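Long-range contacts in regulator of polyketide synthase expression (Bifidobacterium adolescentis, PDB 3ONQ), which is of unknown function but probably binds DNA through a PucR-type helix-turn-helix domain and regulates polyketide synthase expression: residues L124-V129 and P159-E164; L166-L171 and D246-T251; L200-F205 and Y228-A233. All blocks are in the same frame, centred on the assembly; numbering follows the deposited sequence.

Contact 1 of 3, residues L124-V129 and P159-E164; sequences LYLSPV and PLRADE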
ATOM      1  N   LEU B 124      12.822  -5.185  28.061  1.00 31.84           N
ATOM      2  CA  LEU B 124      13.677  -5.350  26.909  1.00 27.25           C
ATOM      3  C   LEU B 124      12.834  -6.126  25.903  1.00 32.06           C
ATOM      4  O   LEU B 124      12.159  -7.089  26.279  1.00 27.50           O
ATOM      5  CB  LEU B 124      14.906  -6.164  27.316  1.00 33.14           C
ATOM      6  CG  LEU B 124      15.901  -6.614  26.257  1.00 32.14           C
ATOM      7  CD1 LEU B 124      16.663  -5.418  25.711  1.00 38.32           C
ATOM      8  CD2 LEU B 124      16.866  -7.636  26.832  1.00 42.22           C
ATOM      9  N   TYR B 125      12.847  -5.709  24.638  1.00 25.97           N
ATOM     10  CA  TYR B 125      12.063  -6.395  23.605  1.00 24.91           C
ATOM     11  C   TYR B 125      12.898  -6.775  22.382  1.00 25.81           C
ATOM     12  O   TYR B 125      13.686  -5.968  21.887  1.00 26.34           O
ATOM     13  CB  TYR B 125      10.878  -5.528  23.169  1.00 21.35           C
ATOM     14  CG  TYR B 125      10.032  -6.162  22.083  1.00 22.87           C
ATOM     15  CD1 TYR B 125       8.989  -7.008  22.407  1.00 21.40           C
ATOM     16  CD2 TYR B 125      10.301  -5.937  20.727  1.00 20.02           C
ATOM     17  CE1 TYR B 125       8.209  -7.605  21.419  1.00 24.47           C
ATOM     18  CE2 TYR B 125       9.511  -6.528  19.726  1.00 23.57           C
ATOM     19  CZ  TYR B 125       8.468  -7.363  20.087  1.00 23.94           C
ATOM     20  OH  TYR B 125       7.676  -7.971  19.140  1.00 20.71           O
ATOM     21  N   LEU B 126      12.712  -8.004  21.901  1.00 19.74           N
ATOM     22  CA  LEU B 126      13.397  -8.513  20.711  1.00 20.26           C
ATOM     23  C   LEU B 126      12.372  -8.795  19.619  1.00 24.93           C
ATOM     24  O   LEU B 126      11.458  -9.575  19.836  1.00 26.37           O
ATOM     25  CB  LEU B 126      14.153  -9.813  21.048  1.00 25.22           C
ATOM     26  CG  LEU B 126      14.808 -10.550  19.862  1.00 27.36           C
ATOM     27  CD1 LEU B 126      15.870  -9.678  19.195  1.00 23.84           C
ATOM     28  CD2 LEU B 126      15.418 -11.905  20.250  1.00 26.31           C
ATOM     29  N   SER B 127      12.506  -8.169  18.451  1.00 26.57           N
ATOM     30  CA  SER B 127      11.497  -8.333  17.395  1.00 25.07           C
ATOM     31  C   SER B 127      11.753  -9.566  16.543  1.00 25.59           C
ATOM     32  O   SER B 127      12.862 -10.076  16.520  1.00 20.65           O
ATOM     33  CB  SER B 127      11.472  -7.113  16.470  1.00 25.54           C
ATOM     34  OG  SER B 127      12.420  -7.255  15.424  1.00 22.17           O
ATOM     35  N   PRO B 128      10.723 -10.037  15.818  1.00 27.41           N
ATOM     36  CA  PRO B 128      10.946 -11.069  14.802  1.00 28.95           C
ATOM     37  C   PRO B 128      11.806 -10.523  13.658  1.00 33.28           C
ATOM     38  O   PRO B 128      12.016  -9.306  13.550  1.00 25.29           O
ATOM     39  CB  PRO B 128       9.529 -11.371  14.282  1.00 33.47           C
ATOM     40  CG  PRO B 128       8.598 -10.822  15.319  1.00 32.80           C
ATOM     41  CD  PRO B 128       9.303  -9.651  15.918  1.00 27.95           C
ATOM     42  N   VAL B 129      12.301 -11.416  12.811  1.00 29.74           N
ATOM     43  CA  VAL B 129      13.023 -10.998  11.606  1.00 27.61           C
ATOM     44  C   VAL B 129      12.014 -10.426  10.615  1.00 31.26           C
ATOM     45  O   VAL B 129      10.902 -10.941  10.482  1.00 31.56           O
ATOM     46  CB  VAL B 129      13.789 -12.172  10.960  1.00 35.48           C
ATOM     47  CG1 VAL B 129      14.489 -11.728   9.667  1.00 32.96           C
ATOM     48  CG2 VAL B 129      14.811 -12.730  11.926  1.00 35.73           C
ATOM     49  N   PRO B 159      14.193 -11.445  27.286  1.00 32.52           N
ATOM     50  CA  PRO B 159      13.474 -10.306  26.735  1.00 32.73           C
ATOM     51  C   PRO B 159      12.027 -10.638  26.419  1.00 30.32           C
ATOM     52  O   PRO B 159      11.684 -11.794  26.242  1.00 31.58           O
ATOM     53  CB  PRO B 159      14.212 -10.061  25.431  1.00 33.34           C
ATOM     54  CG  PRO B 159      14.612 -11.399  25.004  1.00 31.91           C
ATOM     55  CD  PRO B 159      14.913 -12.178  26.241  1.00 29.17           C
ATOM     56  N   LEU B 160      11.199  -9.613  26.341  1.00 20.34           N
ATOM     57  CA  LEU B 160       9.865  -9.751  25.826  1.00 20.44           C
ATOM     58  C   LEU B 160      10.031 -10.065  24.348  1.00 30.87           C
ATOM     59  O   LEU B 160      10.952  -9.579  23.714  1.00 27.61           O
ATOM     60  CB  LEU B 160       9.099  -8.452  25.987  1.00 23.20           C
ATOM     61  CG  LEU B 160       8.824  -7.986  27.406  1.00 29.56           C
ATOM     62  CD1 LEU B 160       8.452  -6.531  27.409  1.00 30.34           C
ATOM     63  CD2 LEU B 160       7.723  -8.815  27.988  1.00 31.97           C
ATOM     64  N   ARG B 161       9.148 -10.884  23.801  1.00 34.31           N
ATOM     65  CA  ARG B 161       9.262 -11.276  22.408  1.00 34.10           C
ATOM     66  C   ARG B 161       7.959 -11.255  21.638  1.00 32.61           C
ATOM     67  O   ARG B 161       6.895 -11.399  22.200  1.00 26.04           O
ATOM     68  CB  ARG B 161       9.796 -12.704  22.304  1.00 33.51           C
ATOM     69  CG  ARG B 161      11.197 -12.934  22.771  1.00 29.37           C
ATOM     70  CD  ARG B 161      11.627 -14.322  22.374  1.00 35.42           C
ATOM     71  NE  ARG B 161      12.983 -14.633  22.790  1.00 36.21           N
ATOM     72  CZ  ARG B 161      13.340 -14.873  24.042  1.00 45.58           C
ATOM     73  NH1 ARG B 161      14.599 -15.152  24.329  1.00 39.92           N
ATOM     74  NH2 ARG B 161      12.437 -14.827  25.007  1.00 46.49           N
ATOM     75  N   ALA B 162       8.069 -11.071  20.332  1.00 26.29           N
ATOM     76  CA  ALA B 162       6.987 -11.369  19.424  1.00 29.66           C
ATOM     77  C   ALA B 162       5.653 -10.711  19.744  1.00 30.63           C
ATOM     78  O   ALA B 162       5.536  -9.504  19.834  1.00 24.00           O
ATOM     79  CB  ALA B 162       6.824 -12.868  19.272  1.00 31.46           C
ATOM     80  N   ASP B 163       4.655 -11.564  19.897  1.00 25.18           N
ATOM     81  CA  ASP B 163       3.268 -11.188  20.077  1.00 25.79           C
ATOM     82  C   ASP B 163       2.814 -11.159  21.532  1.00 27.88           C
ATOM     83  O   ASP B 163       1.640 -11.275  21.811  1.00 33.41           O
ATOM     84  CB  ASP B 163       2.364 -12.104  19.253  1.00 27.58           C
ATOM     85  CG  ASP B 163       2.451 -13.560  19.674  1.00 34.99           C
ATOM     86  OD1 ASP B 163       1.492 -14.299  19.421  1.00 35.76           O
ATOM     87  OD2 ASP B 163       3.467 -13.966  20.245  1.00 32.75           O
ATOM     88  N   GLU B 164       3.756 -11.024  22.451  1.00 25.00           N
ATOM     89  CA  GLU B 164       3.460 -11.041  23.881  1.00 25.88           C
ATOM     90  C   GLU B 164       2.508  -9.943  24.354  1.00 28.96           C
ATOM     91  O   GLU B 164       1.779 -10.137  25.303  1.00 30.05           O
ATOM     92  CB  GLU B 164       4.746 -10.977  24.694  1.00 35.97           C
ATOM     93  CG  GLU B 164       5.291 -12.316  25.096  1.00 51.24           C
ATOM     94  CD  GLU B 164       6.460 -12.203  26.044  1.00 55.01           C
ATOM     95  OE1 GLU B 164       7.583 -12.017  25.563  1.00 41.21           O
ATOM     96  OE2 GLU B 164       6.254 -12.298  27.270  1.00 61.19           O
TER
HETATM   97  O   HOH W   1      10.379 -11.645  18.597  1.00 36.62           O
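Y125 lays its ring alongside the backbone of L160-A162: CD1 comes 3.9 Å from L160 CB, and CE1 passes the carbonyl carbon of R161. Y125 OH donates to A162 O at 2.7 Å, in the carbonyl plane and on a lone pair, at a C=O...O angle of 118°. With CG anti to the backbone N (chi1 179°), the ring runs down its own face of the sheet and meets the next strand where that strand ends. A phenylalanine here would probably keep the packing on L160 but leave A162 O without this donor, and the turn in which A162 sits less firmly held. The two strands run parallel. L160 N gives its hydrogen to L124 O at 2.7 Å, and L126 N returns one to L160 O at 3.0 Å, so L160 is gripped through both its backbone polar atoms. This is the pairing of a beta-alpha-beta crossover: strand 124-131 leads through helix 132-149 to the short edge strand 160-161, and that helix packs on Y125. On the L126 side of the sheet, P159, which follows a cis peptide bond, sets its CB 3.9 Å from L124 CD2; the two side chains lie side by side. P159 CG also sits over one face of the R161 guanidinium, whose NE forms a salt bridge with E108. Past the strand a water replaces direct pairing, donating to L126 O at 2.6 Å and weakly accepting from A162 N. A162 already belongs to a type II' turn, R161 to E164, in which E164 OE1 accepts from R161 N.

Contact 2 of 3, residues L166-L171 and D246-T251; sequences LPERAL and DAYVLT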
ATOM      1  N   LEU B 166       0.063  -8.053  22.409  1.00 23.55           N
ATOM      2  CA  LEU B 166      -0.886  -7.660  21.364  1.00 24.80           C
ATOM      3  C   LEU B 166      -2.015  -6.748  21.848  1.00 23.75           C
ATOM      4  O   LEU B 166      -2.235  -5.670  21.289  1.00 26.24           O
ATOM      5  CB  LEU B 166      -1.463  -8.889  20.648  1.00 24.96           C
ATOM      6  CG  LEU B 166      -0.512  -9.580  19.677  1.00 27.17           C
ATOM      7  CD1 LEU B 166      -1.188 -10.737  18.963  1.00 27.13           C
ATOM      8  CD2 LEU B 166      -0.028  -8.556  18.674  1.00 26.19           C
ATOM      9  N   PRO B 167      -2.748  -7.178  22.884  1.00 27.43           N
ATOM     10  CA  PRO B 167      -3.892  -6.330  23.242  1.00 22.15           C
ATOM     11  C   PRO B 167      -3.480  -4.942  23.744  1.00 20.13           C
ATOM     12  O   PRO B 167      -4.087  -3.943  23.339  1.00 24.03           O
ATOM     13  CB  PRO B 167      -4.641  -7.144  24.318  1.00 26.50           C
ATOM     14  CG  PRO B 167      -3.734  -8.286  24.698  1.00 29.70           C
ATOM     15  CD  PRO B 167      -2.674  -8.436  23.649  1.00 22.42           C
ATOM     16  N   GLU B 168      -2.473  -4.867  24.604  1.00 17.64           N
ATOM     17  CA  GLU B 168      -2.023  -3.566  25.088  1.00 18.35           C
ATOM     18  C   GLU B 168      -1.519  -2.691  23.924  1.00 27.59           C
ATOM     19  O   GLU B 168      -1.775  -1.479  23.882  1.00 23.03           O
ATOM     20  CB  GLU B 168      -0.941  -3.727  26.156  1.00 24.46           C
ATOM     21  CG  GLU B 168      -1.433  -4.388  27.432  1.00 26.63           C
ATOM     22  CD  GLU B 168      -1.574  -5.903  27.320  1.00 31.63           C
ATOM     23  OE1 GLU B 168      -1.131  -6.501  26.314  1.00 30.04           O
ATOM     24  OE2 GLU B 168      -2.126  -6.492  28.260  1.00 26.69           O
ATOM     25  N   ARG B 169      -0.819  -3.310  22.976  1.00 24.41           N
ATOM     26  CA  ARG B 169      -0.374  -2.589  21.789  1.00 21.72           C
ATOM     27  C   ARG B 169      -1.565  -2.089  20.995  1.00 24.75           C
ATOM     28  O   ARG B 169      -1.587  -0.940  20.550  1.00 25.76           O
ATOM     29  CB  ARG B 169       0.519  -3.473  20.912  1.00 22.00           C
ATOM     30  CG  ARG B 169       1.915  -3.685  21.497  1.00 22.44           C
ATOM     31  CD  ARG B 169       2.660  -4.794  20.760  1.00 22.09           C
ATOM     32  NE  ARG B 169       2.637  -4.578  19.313  1.00 24.43           N
ATOM     33  CZ  ARG B 169       3.002  -5.494  18.421  1.00 25.16           C
ATOM     34  NH1 ARG B 169       3.453  -6.678  18.838  1.00 19.22           N
ATOM     35  NH2 ARG B 169       2.934  -5.228  17.118  1.00 26.24           N
ATOM     36  N   ALA B 170      -2.559  -2.951  20.813  1.00 23.97           N
ATOM     37  CA  ALA B 170      -3.773  -2.540  20.117  1.00 22.56           C
ATOM     38  C   ALA B 170      -4.455  -1.372  20.833  1.00 24.00           C
ATOM     39  O   ALA B 170      -4.897  -0.413  20.184  1.00 23.02           O
ATOM     40  CB  ALA B 170      -4.723  -3.719  19.932  1.00 22.06           C
ATOM     41  N   LEU B 171      -4.505  -1.419  22.166  1.00 23.18           N
ATOM     42  CA  LEU B 171      -5.071  -0.301  22.940  1.00 20.86           C
ATOM     43  C   LEU B 171      -4.310   1.019  22.720  1.00 24.50           C
ATOM     44  O   LEU B 171      -4.883   2.101  22.842  1.00 27.40           O
ATOM     45  CB  LEU B 171      -5.105  -0.617  24.440  1.00 21.59           C
ATOM     46  CG  LEU B 171      -6.106  -1.690  24.889  1.00 24.18           C
ATOM     47  CD1 LEU B 171      -5.777  -2.158  26.298  1.00 17.61           C
ATOM     48  CD2 LEU B 171      -7.549  -1.171  24.787  1.00 16.92           C
ATOM     49  N   ASP B 246      -3.777 -15.584  28.525  1.00 28.10           N
ATOM     50  CA  ASP B 246      -4.154 -15.907  27.147  1.00 24.26           C
ATOM     51  C   ASP B 246      -5.629 -15.627  26.893  1.00 30.34           C
ATOM     52  O   ASP B 246      -6.008 -15.198  25.797  1.00 26.66           O
ATOM     53  CB  ASP B 246      -3.856 -17.381  26.813  1.00 21.02           C
ATOM     54  CG  ASP B 246      -2.376 -17.701  26.829  1.00 27.90           C
ATOM     55  OD1 ASP B 246      -1.586 -16.902  27.373  1.00 33.68           O
ATOM     56  OD2 ASP B 246      -2.005 -18.756  26.288  1.00 29.82           O
ATOM     57  N   ALA B 247      -6.463 -15.899  27.896  1.00 20.88           N
ATOM     58  CA  ALA B 247      -7.902 -15.682  27.770  1.00 24.96           C
ATOM     59  C   ALA B 247      -8.197 -14.202  27.524  1.00 24.17           C
ATOM     60  O   ALA B 247      -9.084 -13.848  26.752  1.00 24.41           O
ATOM     61  CB  ALA B 247      -8.648 -16.194  29.028  1.00 20.06           C
ATOM     62  N   TYR B 248      -7.445 -13.336  28.185  1.00 24.64           N
ATOM     63  CA  TYR B 248      -7.572 -11.906  27.938  1.00 23.35           C
ATOM     64  C   TYR B 248      -7.173 -11.569  26.490  1.00 28.78           C
ATOM     65  O   TYR B 248      -7.859 -10.799  25.821  1.00 26.79           O
ATOM     66  CB  TYR B 248      -6.741 -11.114  28.943  1.00 24.94           C
ATOM     67  CG  TYR B 248      -6.643  -9.650  28.603  1.00 25.16           C
ATOM     68  CD1 TYR B 248      -7.739  -8.814  28.723  1.00 24.44           C
ATOM     69  CD2 TYR B 248      -5.453  -9.106  28.157  1.00 31.29           C
ATOM     70  CE1 TYR B 248      -7.649  -7.472  28.403  1.00 29.87           C
ATOM     71  CE2 TYR B 248      -5.352  -7.775  27.848  1.00 27.58           C
ATOM     72  CZ  TYR B 248      -6.448  -6.964  27.963  1.00 29.86           C
ATOM     73  OH  TYR B 248      -6.333  -5.628  27.645  1.00 33.94           O
ATOM     74  N   VAL B 249      -6.079 -12.158  26.003  1.00 23.56           N
ATOM     75  CA  VAL B 249      -5.688 -11.993  24.598  1.00 21.89           C
ATOM     76  C   VAL B 249      -6.790 -12.487  23.645  1.00 24.03           C
ATOM     77  O   VAL B 249      -7.185 -11.791  22.714  1.00 22.43           O
ATOM     78  CB  VAL B 249      -4.352 -12.713  24.282  1.00 24.60           C
ATOM     79  CG1 VAL B 249      -4.003 -12.580  22.791  1.00 18.75           C
ATOM     80  CG2 VAL B 249      -3.213 -12.157  25.150  1.00 21.68           C
ATOM     81  N   LEU B 250      -7.312 -13.678  23.895  1.00 24.93           N
ATOM     82  CA  LEU B 250      -8.348 -14.229  23.025  1.00 27.16           C
ATOM     83  C   LEU B 250      -9.611 -13.355  23.015  1.00 25.86           C
ATOM     84  O   LEU B 250     -10.188 -13.073  21.952  1.00 24.41           O
ATOM     85  CB  LEU B 250      -8.672 -15.662  23.439  1.00 25.66           C
ATOM     86  CG  LEU B 250      -7.599 -16.706  23.111  1.00 25.68           C
ATOM     87  CD1 LEU B 250      -7.781 -17.956  23.959  1.00 22.04           C
ATOM     88  CD2 LEU B 250      -7.619 -17.056  21.629  1.00 22.80           C
ATOM     89  N   THR B 251     -10.019 -12.912  24.196  1.00 22.25           N
ATOM     90  CA  THR B 251     -11.191 -12.051  24.336  1.00 22.71           C
ATOM     91  C   THR B 251     -10.998 -10.801  23.471  1.00 27.40           C
ATOM     92  O   THR B 251     -11.912 -10.371  22.770  1.00 21.46           O
ATOM     93  CB  THR B 251     -11.411 -11.662  25.820  1.00 26.27           C
ATOM     94  OG1 THR B 251     -11.569 -12.853  26.598  1.00 26.39           O
ATOM     95  CG2 THR B 251     -12.644 -10.771  26.000  1.00 21.45           C
TER
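P167 puts its ring against two side chains of helix 246-251. Its CG lies 3.6 Å from Y248 CE2 and 3.9 Å from V249 CG2, so the pyrrolidine fills the angle between the tyrosine ring and the valine methyl. V249 crosses the proline at about a right angle, and the Y248 ring meets it obliquely. In the valine CG1 is anti to the backbone N, which leaves CG2 beside that N, and this is the branch that touches both CG and CD of P167. E168 follows with a chain bent at chi2 (78°), which brings OE2 to 3.5 Å from Y248 CE2, the carboxylate plane turned 51° from the ring. That oxygen also forms a salt bridge with R245, one residue before the segment; the same arginine donates to E164 O, so it probably holds the carboxylate beside the ring. Helices 166-172 and 244-261 meet at a crossing angle of 44° between the short segments, their axes 9.9 Å apart, and join the helix that follows edge strand 160-161 to the last helix of the chain, part of which belongs to the PucR-type helix-turn-helix region. No hydrogen bond spans the pair; the contact rests on apolar surfaces and the fit of the proline. One turn on, L171 comes from the opposite direction to Y248, with CD1 3.8 Å from Y248 OH. The interface also faces a second subunit: L171 packs on L171 of that subunit, the Y248 rings of the two subunits meet, and R178 of the second subunit donates to L171 O.

Contact 3 of 3, residues L200-F205 and Y228-A233; sequences LTVSTF and YRLKRA. With SO4 (sulfate ion), chain S.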
ATOM      1  N   LEU B 200     -16.891 -21.273  18.321  1.00 27.27           N
ATOM      2  CA  LEU B 200     -18.051 -21.171  19.192  1.00 32.08           C
ATOM      3  C   LEU B 200     -17.679 -21.585  20.612  1.00 28.47           C
ATOM      4  O   LEU B 200     -18.115 -20.958  21.579  1.00 30.51           O
ATOM      5  CB  LEU B 200     -19.190 -22.036  18.672  1.00 32.35           C
ATOM      6  CG  LEU B 200     -20.426 -22.124  19.564  1.00 42.33           C
ATOM      7  CD1 LEU B 200     -21.090 -20.758  19.694  1.00 37.28           C
ATOM      8  CD2 LEU B 200     -21.390 -23.146  18.977  1.00 51.66           C
ATOM      9  N   THR B 201     -16.848 -22.618  20.735  1.00 28.52           N
ATOM     10  CA  THR B 201     -16.505 -23.166  22.053  1.00 26.11           C
ATOM     11  C   THR B 201     -15.618 -22.226  22.849  1.00 25.83           C
ATOM     12  O   THR B 201     -15.841 -22.016  24.041  1.00 30.34           O
ATOM     13  CB  THR B 201     -15.824 -24.549  21.961  1.00 30.90           C
ATOM     14  OG1 THR B 201     -16.657 -25.438  21.218  1.00 32.90           O
ATOM     15  CG2 THR B 201     -15.609 -25.128  23.364  1.00 25.50           C
ATOM     16  N   VAL B 202     -14.606 -21.661  22.200  1.00 26.09           N
ATOM     17  CA  VAL B 202     -13.754 -20.672  22.855  1.00 21.72           C
ATOM     18  C   VAL B 202     -14.587 -19.449  23.252  1.00 23.79           C
ATOM     19  O   VAL B 202     -14.495 -18.945  24.365  1.00 26.90           O
ATOM     20  CB  VAL B 202     -12.617 -20.221  21.899  1.00 28.35           C
ATOM     21  CG1 VAL B 202     -11.869 -19.030  22.476  1.00 24.32           C
ATOM     22  CG2 VAL B 202     -11.665 -21.380  21.618  1.00 22.00           C
ATOM     23  N   SER B 203     -15.398 -18.967  22.320  1.00 25.13           N
ATOM     24  CA  SER B 203     -16.210 -17.791  22.578  1.00 25.47           C
ATOM     25  C   SER B 203     -17.119 -18.045  23.776  1.00 31.24           C
ATOM     26  O   SER B 203     -17.245 -17.217  24.678  1.00 34.14           O
ATOM     27  CB  SER B 203     -17.063 -17.486  21.353  1.00 29.86           C
ATOM     28  OG  SER B 203     -17.913 -16.389  21.617  1.00 36.55           O
ATOM     29  N   THR B 204     -17.766 -19.205  23.776  1.00 25.47           N
ATOM     30  CA  THR B 204     -18.714 -19.526  24.827  1.00 26.02           C
ATOM     31  C   THR B 204     -17.974 -19.693  26.150  1.00 21.60           C
ATOM     32  O   THR B 204     -18.446 -19.255  27.180  1.00 25.68           O
ATOM     33  CB  THR B 204     -19.483 -20.827  24.512  1.00 28.24           C
ATOM     34  OG1 THR B 204     -20.160 -20.697  23.257  1.00 30.67           O
ATOM     35  CG2 THR B 204     -20.485 -21.116  25.596  1.00 24.46           C
ATOM     36  N   PHE B 205     -16.800 -20.301  26.107  1.00 26.24           N
ATOM     37  CA  PHE B 205     -16.026 -20.538  27.310  1.00 28.09           C
ATOM     38  C   PHE B 205     -15.646 -19.227  27.982  1.00 29.61           C
ATOM     39  O   PHE B 205     -15.788 -19.088  29.178  1.00 32.69           O
ATOM     40  CB  PHE B 205     -14.775 -21.324  26.939  1.00 27.49           C
ATOM     41  CG  PHE B 205     -13.850 -21.604  28.085  1.00 32.08           C
ATOM     42  CD1 PHE B 205     -14.129 -22.601  28.992  1.00 29.93           C
ATOM     43  CD2 PHE B 205     -12.683 -20.893  28.235  1.00 30.44           C
ATOM     44  CE1 PHE B 205     -13.274 -22.863  30.025  1.00 27.67           C
ATOM     45  CE2 PHE B 205     -11.828 -21.161  29.266  1.00 26.91           C
ATOM     46  CZ  PHE B 205     -12.125 -22.145  30.162  1.00 28.11           C
ATOM     47  N   TYR B 228     -10.977 -30.605  24.971  1.00 33.70           N
ATOM     48  CA  TYR B 228     -10.290 -30.974  23.747  1.00 30.33           C
ATOM     49  C   TYR B 228     -10.285 -29.817  22.742  1.00 31.86           C
ATOM     50  O   TYR B 228      -9.254 -29.511  22.132  1.00 35.06           O
ATOM     51  CB  TYR B 228     -10.934 -32.237  23.152  1.00 38.16           C
ATOM     52  CG  TYR B 228     -10.355 -32.696  21.826  1.00 53.73           C
ATOM     53  CD1 TYR B 228      -9.267 -33.568  21.781  1.00 66.67           C
ATOM     54  CD2 TYR B 228     -10.907 -32.276  20.619  1.00 53.46           C
ATOM     55  CE1 TYR B 228      -8.736 -34.000  20.568  1.00 73.84           C
ATOM     56  CE2 TYR B 228     -10.380 -32.700  19.401  1.00 64.48           C
ATOM     57  CZ  TYR B 228      -9.297 -33.559  19.383  1.00 75.84           C
ATOM     58  OH  TYR B 228      -8.778 -33.982  18.179  1.00 83.79           O
ATOM     59  N   ARG B 229     -11.426 -29.165  22.565  1.00 27.72           N
ATOM     60  CA  ARG B 229     -11.478 -28.012  21.660  1.00 31.66           C
ATOM     61  C   ARG B 229     -10.585 -26.841  22.076  1.00 35.22           C
ATOM     62  O   ARG B 229      -9.943 -26.222  21.223  1.00 31.66           O
ATOM     63  CB  ARG B 229     -12.913 -27.532  21.455  1.00 28.38           C
ATOM     64  CG  ARG B 229     -13.776 -28.565  20.744  1.00 32.02           C
ATOM     65  CD  ARG B 229     -15.235 -28.208  20.865  1.00 32.59           C
ATOM     66  NE  ARG B 229     -16.092 -29.197  20.227  1.00 31.23           N
ATOM     67  CZ  ARG B 229     -17.420 -29.123  20.205  1.00 34.38           C
ATOM     68  NH1 ARG B 229     -18.046 -28.098  20.791  1.00 25.63           N
ATOM     69  NH2 ARG B 229     -18.120 -30.069  19.589  1.00 32.95           N
ATOM     70  N   LEU B 230     -10.548 -26.522  23.368  1.00 31.89           N
ATOM     71  CA  LEU B 230      -9.688 -25.425  23.828  1.00 28.85           C
ATOM     72  C   LEU B 230      -8.220 -25.740  23.560  1.00 28.97           C
ATOM     73  O   LEU B 230      -7.445 -24.866  23.181  1.00 29.96           O
ATOM     74  CB  LEU B 230      -9.897 -25.138  25.310  1.00 27.35           C
ATOM     75  CG  LEU B 230     -11.331 -24.809  25.699  1.00 28.46           C
ATOM     76  CD1 LEU B 230     -11.419 -24.586  27.197  1.00 25.04           C
ATOM     77  CD2 LEU B 230     -11.824 -23.598  24.922  1.00 29.00           C
ATOM     78  N   LYS B 231      -7.854 -27.000  23.759  1.00 32.91           N
ATOM     79  CA  LYS B 231      -6.490 -27.445  23.523  1.00 37.02           C
ATOM     80  C   LYS B 231      -6.145 -27.272  22.041  1.00 40.58           C
ATOM     81  O   LYS B 231      -5.076 -26.754  21.692  1.00 34.33           O
ATOM     82  CB  LYS B 231      -6.328 -28.898  23.976  1.00 39.76           C
ATOM     83  CG  LYS B 231      -4.925 -29.459  23.808  1.00 54.04           C
ATOM     84  CD  LYS B 231      -4.794 -30.808  24.504  1.00 69.43           C
ATOM     85  CE  LYS B 231      -3.684 -31.650  23.881  1.00 78.23           C
ATOM     86  NZ  LYS B 231      -3.978 -31.999  22.458  1.00 81.97           N
ATOM     87  N   ARG B 232      -7.068 -27.672  21.175  1.00 31.15           N
ATOM     88  CA  ARG B 232      -6.872 -27.501  19.741  1.00 40.19           C
ATOM     89  C   ARG B 232      -6.699 -26.023  19.394  1.00 41.17           C
ATOM     90  O   ARG B 232      -5.815 -25.652  18.619  1.00 40.74           O
ATOM     91  CB  ARG B 232      -8.048 -28.095  18.965  1.00 51.01           C
ATOM     92  CG  ARG B 232      -7.914 -27.981  17.454  1.00 69.25           C
ATOM     93  CD  ARG B 232      -9.271 -28.075  16.756  1.00 82.60           C
ATOM     94  NE  ARG B 232      -9.894 -29.389  16.908  1.00 91.99           N
ATOM     95  CZ  ARG B 232     -11.170 -29.586  17.239  1.00 93.18           C
ATOM     96  NH1 ARG B 232     -11.973 -28.554  17.461  1.00 92.73           N
ATOM     97  NH2 ARG B 232     -11.645 -30.820  17.348  1.00 92.29           N
ATOM     98  N   ALA B 233      -7.542 -25.171  19.968  1.00 34.79           N
ATOM     99  CA  ALA B 233      -7.432 -23.732  19.717  1.00 35.04           C
ATOM    100  C   ALA B 233      -6.088 -23.174  20.203  1.00 32.13           C
ATOM    101  O   ALA B 233      -5.557 -22.239  19.618  1.00 32.20           O
ATOM    102  CB  ALA B 233      -8.587 -22.982  20.357  1.00 26.61           C
TER
HETATM  103  S   SO4 S 266     -15.356 -32.068  18.017  1.00129.27           S
HETATM  104  O1  SO4 S 266     -14.975 -33.465  18.197  1.00132.99           O
HETATM  105  O2  SO4 S 266     -15.001 -31.623  16.670  1.00129.96           O
HETATM  106  O3  SO4 S 266     -16.799 -31.950  18.203  1.00127.20           O
HETATM  107  O4  SO4 S 266     -14.646 -31.250  18.997  1.00125.06           O
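Helix segments 200-205 and 228-233 cross steeply, at -105°, with their axes 9.5 Å apart and V202 and L230 closest by CA. L230 carries the apolar half. Its CD1 stands over the centre of one face of the F205 ring, 3.7 Å from the centroid and only 6° off the normal, a CH-pi contact. In F205 CG lies anti to the backbone N, which carries the ring out toward helix 228-233. The other branch, L230 CD2, meets V202 CG2 at 4.0 Å, and the same valine methyl touches A233 CB at 3.7 Å. L189 of helix 175-190 packs on both V202 and A233. At the polar end R229 runs extended from CG to NE across T201, and its NH1 donates to T201 OG1 at 3.0 Å, the hydroxyl lying 21° out of the guanidinium plane. T201 OG1 is also hydrogen-bonded to P197 O. The NE-NH2 edge of R229 takes a sulfate ion, probably from the crystallisation liquor: NE reaches O4 at 2.8 Å and NH2 reaches O3 at 2.7 Å, both nearly straight. R232, poorly ordered, adds a long, weak bond from NH2 to O4. Both helices belong to the helix-turn-helix region, so a sulfate held mainly by R229, with R232 only loosely beside it, is consistent with a surface able to receive a DNA phosphate, with T201 helping to fix the rotation of R229.

In the fold
The three contacts lie progressively farther from the centre of the chain, about 6, 13 and 26 Å from it by their own centres. Contact 1 is at the edge of the mixed sheet. Contacts 1 and 2 are about 15 Å apart, centre to centre; contact 3 is about 17 Å from contact 2 and 27 Å from contact 1, centre to centre. Strand 160-161 runs into helix 166-172, so contacts 1 and 2 are in series and touch where A162 packs on R169. Contact 3 is nested in the loop that contact 2 closes, helix 223-237 leading into helix 244-261. Contact 2 therefore joins the sheet-bearing part to the probable DNA-binding helices, at a surface shared with a second subunit.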